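Local coordinates for putative uncharacterized protein (Dictyostelium purpureum, PDB 4R12) that probably serves as the substrate-recruiting subunit of the gamma-secretase complex, which cleaves membrane proteins such as Notch receptors within the membrane, at residues V422-T436 with I448-P460. Numbering follows the deposited sequence.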
loop_
_atom_site.group_PDB
_atom_site.type_symbol
_atom_site.label_atom_id
_atom_site.label_comp_id
_atom_site.label_asym_id
_atom_site.label_seq_id
_atom_site.Cartn_x
_atom_site.Cartn_y
_atom_site.Cartn_z
ATOM N N VAL A 422 4.262 7.327 13.348
ATOM C CA VAL A 422 3.239 8.329 13.050
ATOM C C VAL A 422 2.693 8.937 14.335
ATOM O O VAL A 422 2.908 8.392 15.414
ATOM C CB VAL A 422 2.067 7.747 12.234
ATOM C CG1 VAL A 422 2.479 7.538 10.763
ATOM C CG2 VAL A 422 1.581 6.428 12.861
ATOM N N LEU A 423 2.003 10.072 14.211
ATOM C CA LEU A 423 1.500 10.804 15.368
ATOM C C LEU A 423 0.015 10.542 15.612
ATOM O O LEU A 423 -0.849 11.323 15.185
ATOM C CB LEU A 423 1.738 12.313 15.189
ATOM C CG LEU A 423 3.198 12.778 15.191
ATOM C CD1 LEU A 423 3.295 14.299 14.929
ATOM C CD2 LEU A 423 3.870 12.421 16.506
ATOM N N GLY A 424 -0.281 9.456 16.322
ATOM C CA GLY A 424 -1.652 9.155 16.690
ATOM C C GLY A 424 -2.375 10.337 17.331
ATOM O O GLY A 424 -3.586 10.501 17.168
ATOM N N SER A 425 -1.643 11.172 18.059
ATOM C CA SER A 425 -2.255 12.314 18.723
ATOM C C SER A 425 -2.838 13.362 17.757
ATOM O O SER A 425 -3.622 14.222 18.177
ATOM C CB SER A 425 -1.238 12.985 19.654
ATOM O OG SER A 425 -0.161 13.536 18.913
ATOM N N THR A 426 -2.471 13.301 16.478
ATOM C CA THR A 426 -3.025 14.251 15.500
ATOM C C THR A 426 -4.249 13.708 14.761
ATOM O O THR A 426 -4.919 14.456 14.049
ATOM C CB THR A 426 -1.981 14.672 14.414
ATOM O OG1 THR A 426 -1.576 13.523 13.654
ATOM C CG2 THR A 426 -0.752 15.344 15.035
ATOM N N LEU A 427 -4.544 12.419 14.917
ATOM C CA LEU A 427 -5.566 11.787 14.090
ATOM C C LEU A 427 -6.975 12.389 14.267
ATOM O O LEU A 427 -7.651 12.679 13.278
ATOM C CB LEU A 427 -5.600 10.272 14.368
ATOM C CG LEU A 427 -6.592 9.441 13.571
ATOM C CD1 LEU A 427 -6.397 9.641 12.080
ATOM C CD2 LEU A 427 -6.382 7.958 13.945
ATOM N N ASN A 428 -7.412 12.588 15.507
ATOM C CA ASN A 428 -8.743 13.147 15.751
ATOM C C ASN A 428 -8.933 14.510 15.065
ATOM O O ASN A 428 -9.925 14.739 14.363
ATOM C CB ASN A 428 -8.991 13.286 17.253
ATOM C CG ASN A 428 -9.268 11.941 17.939
ATOM O OD1 ASN A 428 -9.307 10.891 17.301
ATOM N ND2 ASN A 428 -9.465 11.983 19.254
ATOM N N ASP A 429 -7.959 15.393 15.269
ATOM C CA ASP A 429 -7.954 16.713 14.637
ATOM C C ASP A 429 -8.013 16.622 13.115
ATOM O O ASP A 429 -8.813 17.318 12.484
ATOM C CB ASP A 429 -6.720 17.511 15.077
ATOM C CG ASP A 429 -6.942 18.237 16.400
ATOM O OD1 ASP A 429 -8.105 18.295 16.845
ATOM O OD2 ASP A 429 -5.968 18.762 16.976
ATOM N N ILE A 430 -7.187 15.757 12.519
ATOM C CA ILE A 430 -7.186 15.624 11.071
ATOM C C ILE A 430 -8.539 15.084 10.567
ATOM O O ILE A 430 -9.084 15.600 9.576
ATOM C CB ILE A 430 -6.001 14.731 10.606
ATOM C CG1 ILE A 430 -4.678 15.456 10.908
ATOM C CG2 ILE A 430 -6.105 14.405 9.114
ATOM C CD1 ILE A 430 -3.406 14.612 10.678
ATOM N N VAL A 431 -9.101 14.079 11.252
ATOM C CA VAL A 431 -10.413 13.569 10.853
ATOM C C VAL A 431 -11.484 14.662 10.979
ATOM O O VAL A 431 -12.304 14.858 10.067
ATOM C CB VAL A 431 -10.836 12.340 11.683
ATOM C CG1 VAL A 431 -12.254 11.891 11.307
ATOM C CG2 VAL A 431 -9.841 11.195 11.465
ATOM N N TYR A 432 -11.465 15.385 12.088
ATOM C CA TYR A 432 -12.426 16.471 12.273
ATOM C C TYR A 432 -12.291 17.542 11.198
ATOM O O TYR A 432 -13.288 17.961 10.582
ATOM C CB TYR A 432 -12.278 17.121 13.652
ATOM C CG TYR A 432 -13.221 18.300 13.783
ATOM C CD1 TYR A 432 -14.585 18.092 13.948
ATOM C CD2 TYR A 432 -12.759 19.617 13.680
ATOM C CE1 TYR A 432 -15.476 19.156 14.050
ATOM C CE2 TYR A 432 -13.648 20.692 13.774
ATOM C CZ TYR A 432 -15.008 20.451 13.955
ATOM O OH TYR A 432 -15.912 21.486 14.045
ATOM N N ILE A 433 -11.060 17.993 10.971
ATOM C CA ILE A 433 -10.840 19.058 10.008
ATOM C C ILE A 433 -11.231 18.599 8.602
ATOM O O ILE A 433 -11.930 19.320 7.895
ATOM C CB ILE A 433 -9.370 19.541 10.048
ATOM C CG1 ILE A 433 -9.095 20.212 11.395
ATOM C CG2 ILE A 433 -9.080 20.504 8.901
ATOM C CD1 ILE A 433 -7.616 20.358 11.732
ATOM N N LEU A 434 -10.813 17.397 8.197
ATOM C CA LEU A 434 -11.134 16.941 6.847
ATOM C C LEU A 434 -12.635 16.679 6.668
ATOM O O LEU A 434 -13.190 16.964 5.608
ATOM C CB LEU A 434 -10.331 15.685 6.480
ATOM C CG LEU A 434 -8.826 15.929 6.267
ATOM C CD1 LEU A 434 -8.088 14.602 6.061
ATOM C CD2 LEU A 434 -8.541 16.896 5.082
ATOM N N SER A 435 -13.285 16.139 7.697
ATOM C CA SER A 435 -14.730 15.893 7.634
ATOM C C SER A 435 -15.503 17.197 7.452
ATOM O O SER A 435 -16.381 17.298 6.606
ATOM C CB SER A 435 -15.222 15.191 8.899
ATOM O OG SER A 435 -14.541 13.964 9.101
ATOM N N THR A 436 -15.148 18.193 8.253
ATOM C CA THR A 436 -15.805 19.497 8.214
ATOM C C THR A 436 -15.531 20.196 6.874
ATOM O O THR A 436 -16.424 20.811 6.276
ATOM C CB THR A 436 -15.326 20.363 9.388
ATOM O OG1 THR A 436 -15.652 19.701 10.621
ATOM C CG2 THR A 436 -15.996 21.754 9.362
ATOM N N ILE A 448 -19.840 18.677 12.755
ATOM C CA ILE A 448 -19.304 17.323 12.704
ATOM C C ILE A 448 -18.948 16.792 14.083
ATOM O O ILE A 448 -18.244 17.456 14.845
ATOM C CB ILE A 448 -18.029 17.242 11.846
ATOM C CG1 ILE A 448 -18.307 17.648 10.390
ATOM C CG2 ILE A 448 -17.406 15.850 11.963
ATOM C CD1 ILE A 448 -19.259 16.762 9.678
ATOM N N THR A 449 -19.433 15.600 14.407
ATOM C CA THR A 449 -18.924 14.855 15.555
ATOM C C THR A 449 -18.114 13.683 15.009
ATOM O O THR A 449 -18.659 12.854 14.276
ATOM C CB THR A 449 -20.062 14.338 16.457
ATOM O OG1 THR A 449 -20.803 15.450 16.976
ATOM C CG2 THR A 449 -19.524 13.505 17.619
ATOM N N ILE A 450 -16.818 13.616 15.306
ATOM C CA ILE A 450 -16.053 12.476 14.786
ATOM C C ILE A 450 -16.406 11.204 15.553
ATOM O O ILE A 450 -16.765 11.247 16.721
ATOM C CB ILE A 450 -14.535 12.701 14.830
ATOM C CG1 ILE A 450 -14.036 12.883 16.264
ATOM C CG2 ILE A 450 -14.167 13.923 13.993
ATOM C CD1 ILE A 450 -12.509 12.913 16.362
ATOM N N ASP A 451 -16.314 10.066 14.881
ATOM C CA ASP A 451 -16.665 8.810 15.514
ATOM C C ASP A 451 -15.416 8.244 16.186
ATOM O O ASP A 451 -14.643 7.509 15.573
ATOM C CB ASP A 451 -17.254 7.847 14.479
ATOM C CG ASP A 451 -17.839 6.591 15.105
ATOM O OD1 ASP A 451 -17.363 6.179 16.177
ATOM O OD2 ASP A 451 -18.763 6.010 14.508
ATOM N N LYS A 452 -15.236 8.586 17.459
ATOM C CA LYS A 452 -14.019 8.222 18.179
ATOM C C LYS A 452 -13.956 6.729 18.447
ATOM O O LYS A 452 -12.881 6.163 18.453
ATOM C CB LYS A 452 -13.915 8.999 19.490
ATOM C CG LYS A 452 -13.583 10.482 19.281
ATOM C CD LYS A 452 -13.426 11.217 20.609
ATOM C CE LYS A 452 -13.109 12.701 20.373
ATOM N NZ LYS A 452 -13.014 13.448 21.646
ATOM N N ASN A 453 -15.108 6.097 18.665
ATOM C CA ASN A 453 -15.117 4.649 18.895
ATOM C C ASN A 453 -14.534 3.932 17.675
ATOM O O ASN A 453 -13.693 3.043 17.798
ATOM C CB ASN A 453 -16.538 4.139 19.185
ATOM C CG ASN A 453 -16.564 2.646 19.544
ATOM O OD1 ASN A 453 -16.291 2.268 20.686
ATOM N ND2 ASN A 453 -16.889 1.805 18.570
ATOM N N PHE A 454 -14.976 4.340 16.493
ATOM C CA PHE A 454 -14.483 3.781 15.238
ATOM C C PHE A 454 -12.980 4.064 15.011
ATOM O O PHE A 454 -12.208 3.159 14.639
ATOM C CB PHE A 454 -15.318 4.341 14.081
ATOM C CG PHE A 454 -14.923 3.834 12.726
ATOM C CD1 PHE A 454 -15.484 2.672 12.215
ATOM C CD2 PHE A 454 -14.015 4.546 11.937
ATOM C CE1 PHE A 454 -15.132 2.215 10.956
ATOM C CE2 PHE A 454 -13.662 4.093 10.681
ATOM C CZ PHE A 454 -14.225 2.932 10.181
ATOM N N ILE A 455 -12.570 5.308 15.233
ATOM C CA ILE A 455 -11.153 5.702 15.112
ATOM C C ILE A 455 -10.272 4.816 16.007
ATOM O O ILE A 455 -9.252 4.266 15.567
ATOM C CB ILE A 455 -10.948 7.227 15.486
ATOM C CG1 ILE A 455 -11.572 8.138 14.415
ATOM C CG2 ILE A 455 -9.466 7.561 15.662
ATOM C CD1 ILE A 455 -11.751 9.621 14.857
ATOM N N ASN A 456 -10.693 4.636 17.249
ATOM C CA ASN A 456 -9.887 3.903 18.224
ATOM C C ASN A 456 -9.775 2.407 17.924
ATOM O O ASN A 456 -8.846 1.741 18.384
ATOM C CB ASN A 456 -10.448 4.108 19.629
ATOM C CG ASN A 456 -10.311 5.542 20.103
ATOM O OD1 ASN A 456 -9.493 6.300 19.582
ATOM N ND2 ASN A 456 -11.119 5.922 21.091
ATOM N N ILE A 457 -10.717 1.880 17.164
ATOM C CA ILE A 457 -10.618 0.495 16.704
ATOM C C ILE A 457 -9.766 0.396 15.437
ATOM O O ILE A 457 -8.849 -0.444 15.345
ATOM C CB ILE A 457 -12.014 -0.100 16.421
ATOM C CG1 ILE A 457 -12.761 -0.345 17.738
ATOM C CG2 ILE A 457 -11.894 -1.419 15.634
ATOM C CD1 ILE A 457 -14.236 -0.596 17.518
ATOM N N LEU A 458 -10.052 1.265 14.470
ATOM C CA LEU A 458 -9.431 1.137 13.150
ATOM C C LEU A 458 -7.948 1.509 13.144
ATOM O O LEU A 458 -7.157 0.891 12.427
ATOM C CB LEU A 458 -10.168 1.993 12.122
ATOM C CG LEU A 458 -9.699 1.728 10.685
ATOM C CD1 LEU A 458 -9.980 0.313 10.291
ATOM C CD2 LEU A 458 -10.376 2.671 9.698
ATOM N N TYR A 459 -7.562 2.511 13.931
ATOM C CA TYR A 459 -6.178 2.987 13.895
ATOM C C TYR A 459 -5.165 1.882 14.272
ATOM O O TYR A 459 -4.278 1.562 13.464
ATOM C CB TYR A 459 -6.027 4.217 14.792
ATOM C CG TYR A 459 -4.628 4.755 14.857
ATOM C CD1 TYR A 459 -4.022 5.307 13.732
ATOM C CD2 TYR A 459 -3.914 4.731 16.040
ATOM C CE1 TYR A 459 -2.717 5.827 13.793
ATOM C CE2 TYR A 459 -2.618 5.243 16.110
ATOM C CZ TYR A 459 -2.033 5.790 14.983
ATOM O OH TYR A 459 -0.746 6.291 15.068
ATOM N N PRO A 460 -5.310 1.257 15.459
ATOM C CA PRO A 460 -4.404 0.130 15.723
ATOM C C PRO A 460 -4.620 -1.047 14.778
ATOM O O PRO A 460 -3.658 -1.778 14.509
ATOM C CB PRO A 460 -4.737 -0.289 17.170
ATOM C CG PRO A 460 -5.901 0.487 17.584
ATOM C CD PRO A 460 -6.320 1.433 16.523
HETATM O O HOH W 1 -10.308 8.881 18.985
HETATM O O HOH W 2 -17.939 20.668 12.102
#
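The Tyr432 ring meets Ile448 at its edge: Ile448 O lies in the ring plane, 3.3 Å from Tyr432 CE1, with Ile450 CG2 also at the edge, near the plane. One face of this ring carries Thr436 OG1 from the next helical turn, offset toward the rim. The ring also makes an edge-to-face contact with Tyr365. The second flat group, the Tyr459 ring, has Val422 CG2 at its hydroxyl edge, while Leu427 CD2 approaches Tyr459 CD1 obliquely at 3.6 Å. Tyr459 OH also rests near Gly424 CA, at 3.4 Å.

These residues join helix 427-441 to helix 452-463 and the loop before it. Segment 422-436 belongs to the nicastrin large lobe, of aminopeptidase-like fold. The axes of the helical parts 427-436 and 452-460 lie at 125° and come within 11.4 Å. Both segments touch helix 234-252: Leu427 and Ser435 from the first, and Asp451, the N-cap of helix 452-463, from the second.

Between the rings the contact is mostly aliphatic. Ile450 CG2 sits against Tyr432 CA at 3.5 Å, and its CD1 reaches Asn428 CB. Ile455 CG2 packs on Leu427 CD2, and its CD1 meets Val431 CG2 tip to tip. Tyr459 CG is anti to the backbone N (chi1 178°), which carries the ring along Leu427 to Gly424. A serine here would probably open a gap beside Leu427 and leave Val422 and Gly424 without their partner.

No direct hydrogen bond crosses the contact; water does the bridging. One water donates to both Asn428 OD1 and Asn456 OD1. Another donates to Thr436 OG1, bonds Tyr432 OH, and accepts from Ile448 N at 2.8 Å.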